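Local structure of amorpha-4,11-diene synthase (Artemisia annua, 4GAX) at residues H106-Y111 and R125-Q130. The protein is a plant sesquiterpene synthase that probably cyclises farnesyl diphosphate, with loss of diphosphate, to a terpene product such as amorpha-4,11-diene or bisabolol. Residues are numbered along the deposited sequence; the frame is centred on the assembly and turned at random.
Sequences HIYETY and RLMRKQ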
loop_
_atom_site.group_PDB
_atom_site.type_symbol
_atom_site.label_atom_id
_atom_site.label_comp_id
_atom_site.label_asym_id
_atom_site.label_seq_id
_atom_site.Cartn_x
_atom_site.Cartn_y
_atom_site.Cartn_z
ATOM N N HIS A 106 -2.883 23.546 10.931
ATOM C CA HIS A 106 -3.538 24.611 11.679
ATOM C C HIS A 106 -4.503 24.033 12.714
ATOM O O HIS A 106 -4.629 24.559 13.830
ATOM C CB HIS A 106 -4.283 25.534 10.724
ATOM C CG HIS A 106 -4.910 26.708 11.402
ATOM N ND1 HIS A 106 -6.260 26.765 11.689
ATOM C CD2 HIS A 106 -4.376 27.858 11.859
ATOM C CE1 HIS A 106 -6.526 27.909 12.290
ATOM N NE2 HIS A 106 -5.405 28.595 12.407
ATOM N N ILE A 107 -5.185 22.955 12.343
ATOM C CA ILE A 107 -6.069 22.252 13.282
ATOM C C ILE A 107 -5.255 21.696 14.448
ATOM O O ILE A 107 -5.639 21.834 15.622
ATOM C CB ILE A 107 -6.823 21.087 12.600
ATOM C CG1 ILE A 107 -7.784 21.621 11.537
ATOM C CG2 ILE A 107 -7.639 20.289 13.632
ATOM C CD1 ILE A 107 -8.782 22.618 12.087
ATOM N N TYR A 108 -4.124 21.074 14.126
ATOM C CA TYR A 108 -3.262 20.520 15.157
ATOM C C TYR A 108 -2.725 21.623 16.069
ATOM O O TYR A 108 -2.734 21.482 17.298
ATOM C CB TYR A 108 -2.127 19.664 14.561
ATOM C CG TYR A 108 -1.366 18.911 15.635
ATOM C CD1 TYR A 108 -1.990 17.923 16.384
ATOM C CD2 TYR A 108 -0.040 19.216 15.928
ATOM C CE1 TYR A 108 -1.312 17.244 17.388
ATOM C CE2 TYR A 108 0.650 18.534 16.924
ATOM C CZ TYR A 108 0.008 17.551 17.650
ATOM O OH TYR A 108 0.681 16.869 18.641
ATOM N N GLU A 109 -2.276 22.730 15.484
ATOM C CA GLU A 109 -1.769 23.830 16.299
ATOM C C GLU A 109 -2.842 24.498 17.165
ATOM O O GLU A 109 -2.555 24.966 18.268
ATOM C CB GLU A 109 -1.102 24.892 15.419
ATOM C CG GLU A 109 0.149 24.408 14.694
ATOM C CD GLU A 109 0.604 25.377 13.598
ATOM O OE1 GLU A 109 -0.100 26.388 13.364
ATOM O OE2 GLU A 109 1.662 25.131 12.968
ATOM N N THR A 110 -4.072 24.555 16.670
ATOM C CA THR A 110 -5.118 25.299 17.364
ATOM C C THR A 110 -5.666 24.533 18.558
ATOM O O THR A 110 -5.846 25.099 19.633
ATOM C CB THR A 110 -6.286 25.653 16.418
ATOM O OG1 THR A 110 -5.779 26.354 15.273
ATOM C CG2 THR A 110 -7.325 26.514 17.140
ATOM N N TYR A 111 -5.915 23.241 18.376
ATOM C CA TYR A 111 -6.600 22.477 19.406
ATOM C C TYR A 111 -5.657 21.513 20.113
ATOM O O TYR A 111 -6.002 20.961 21.164
ATOM C CB TYR A 111 -7.801 21.733 18.799
ATOM C CG TYR A 111 -8.775 22.661 18.101
ATOM C CD1 TYR A 111 -9.756 23.338 18.821
ATOM C CD2 TYR A 111 -8.707 22.873 16.728
ATOM C CE1 TYR A 111 -10.651 24.198 18.189
ATOM C CE2 TYR A 111 -9.598 23.731 16.084
ATOM C CZ TYR A 111 -10.567 24.391 16.824
ATOM O OH TYR A 111 -11.454 25.244 16.199
ATOM N N ARG A 125 -8.764 10.300 13.643
ATOM C CA ARG A 125 -8.239 9.520 12.535
ATOM C C ARG A 125 -7.463 10.372 11.523
ATOM O O ARG A 125 -6.386 9.980 11.072
ATOM C CB ARG A 125 -9.370 8.754 11.840
ATOM C CG ARG A 125 -8.896 7.949 10.646
ATOM C CD ARG A 125 -10.004 7.085 10.070
ATOM N NE ARG A 125 -11.087 7.877 9.470
ATOM C CZ ARG A 125 -10.979 8.544 8.320
ATOM N NH1 ARG A 125 -9.837 8.513 7.633
ATOM N NH2 ARG A 125 -12.015 9.230 7.847
ATOM N N LEU A 126 -8.005 11.535 11.167
ATOM C CA LEU A 126 -7.311 12.432 10.232
ATOM C C LEU A 126 -6.005 12.960 10.802
ATOM O O LEU A 126 -5.009 13.119 10.065
ATOM C CB LEU A 126 -8.196 13.609 9.812
ATOM C CG LEU A 126 -9.492 13.366 9.050
ATOM C CD1 LEU A 126 -10.087 14.728 8.606
ATOM C CD2 LEU A 126 -9.280 12.441 7.854
ATOM N N MET A 127 -5.989 13.246 12.103
ATOM C CA MET A 127 -4.741 13.660 12.731
ATOM C C MET A 127 -3.685 12.552 12.641
ATOM O O MET A 127 -2.563 12.789 12.197
ATOM C CB MET A 127 -4.966 14.079 14.195
ATOM C CG MET A 127 -5.717 15.413 14.351
ATOM S SD MET A 127 -4.828 16.852 13.688
ATOM C CE MET A 127 -5.615 17.039 12.108
ATOM N N ARG A 128 -4.046 11.335 13.049
ATOM C CA ARG A 128 -3.086 10.222 13.046
ATOM C C ARG A 128 -2.652 9.853 11.632
ATOM O O ARG A 128 -1.497 9.527 11.409
ATOM C CB ARG A 128 -3.655 8.986 13.778
ATOM C CG ARG A 128 -3.619 9.156 15.309
ATOM C CD ARG A 128 -3.639 7.812 16.054
ATOM N NE ARG A 128 -3.426 8.028 17.494
ATOM C CZ ARG A 128 -3.447 7.057 18.401
ATOM N NH1 ARG A 128 -3.632 5.806 18.005
ATOM N NH2 ARG A 128 -3.292 7.336 19.693
ATOM N N LYS A 129 -3.577 9.910 10.684
ATOM C CA LYS A 129 -3.228 9.668 9.282
ATOM C C LYS A 129 -2.174 10.685 8.817
ATOM O O LYS A 129 -1.301 10.365 8.011
ATOM C CB LYS A 129 -4.477 9.735 8.406
ATOM C CG LYS A 129 -4.253 9.591 6.885
ATOM C CD LYS A 129 -5.608 9.540 6.144
ATOM C CE LYS A 129 -5.431 9.558 4.611
ATOM N NZ LYS A 129 -4.159 8.914 4.182
ATOM N N GLN A 130 -2.249 11.900 9.349
ATOM C CA GLN A 130 -1.322 12.970 8.989
ATOM C C GLN A 130 0.011 12.805 9.721
ATOM O O GLN A 130 0.996 13.506 9.443
ATOM C CB GLN A 130 -1.973 14.335 9.284
ATOM C CG GLN A 130 -1.258 15.556 8.712
ATOM C CD GLN A 130 -1.297 15.637 7.201
ATOM O OE1 GLN A 130 -1.954 14.831 6.533
ATOM N NE2 GLN A 130 -0.582 16.621 6.648
#
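Met127 shows how one flexible thioether can fill the space between two helical segments when no hydrogen bond crosses between 106-111 and 125-130. It leaves helix 120-129 pointing at helix 97-111, and its chain bends at chi2 (-64°) and again at chi3, which sets sulfur and methyl against different neighbours. The methyl CE lies 4.1 Å from CG2 of Ile107, whose side chain crosses it at about a right angle; the rest of Ile107 leads away, toward His77 of helix 77-89. The sulfur goes to Tyr108, with SD 4.0 Å from CB and 4.1 Å from CD1 of that residue. Here the meeting is a Met-aromatic contact of oblique geometry, SD standing 5.3 Å from the centroid of the Tyr108 ring and 71° off its normal. Such apolar packing between neighbouring helices is in keeping with the all-helical N-terminal domain of plant terpene synthases, in which both helices lie. Leu104, one turn earlier on helix 97-111, also touches Met127. From the buried Ile107 and Met127 the contact passes to the partly exposed Tyr108: its CB packs on the sulfur, while CG, anti to the backbone N (chi1 -171°), carries the ring past the sulfur to stack with Tyr132. On the solvent-facing side of helix 97-111, Thr110 takes no part in the contact and turns its hydroxyl back to its own backbone, OG1 donating to His106 O at 2.6 Å. That carbonyl also accepts from Thr110 N at 2.9 Å, the two donors arriving from opposite faces of its plane.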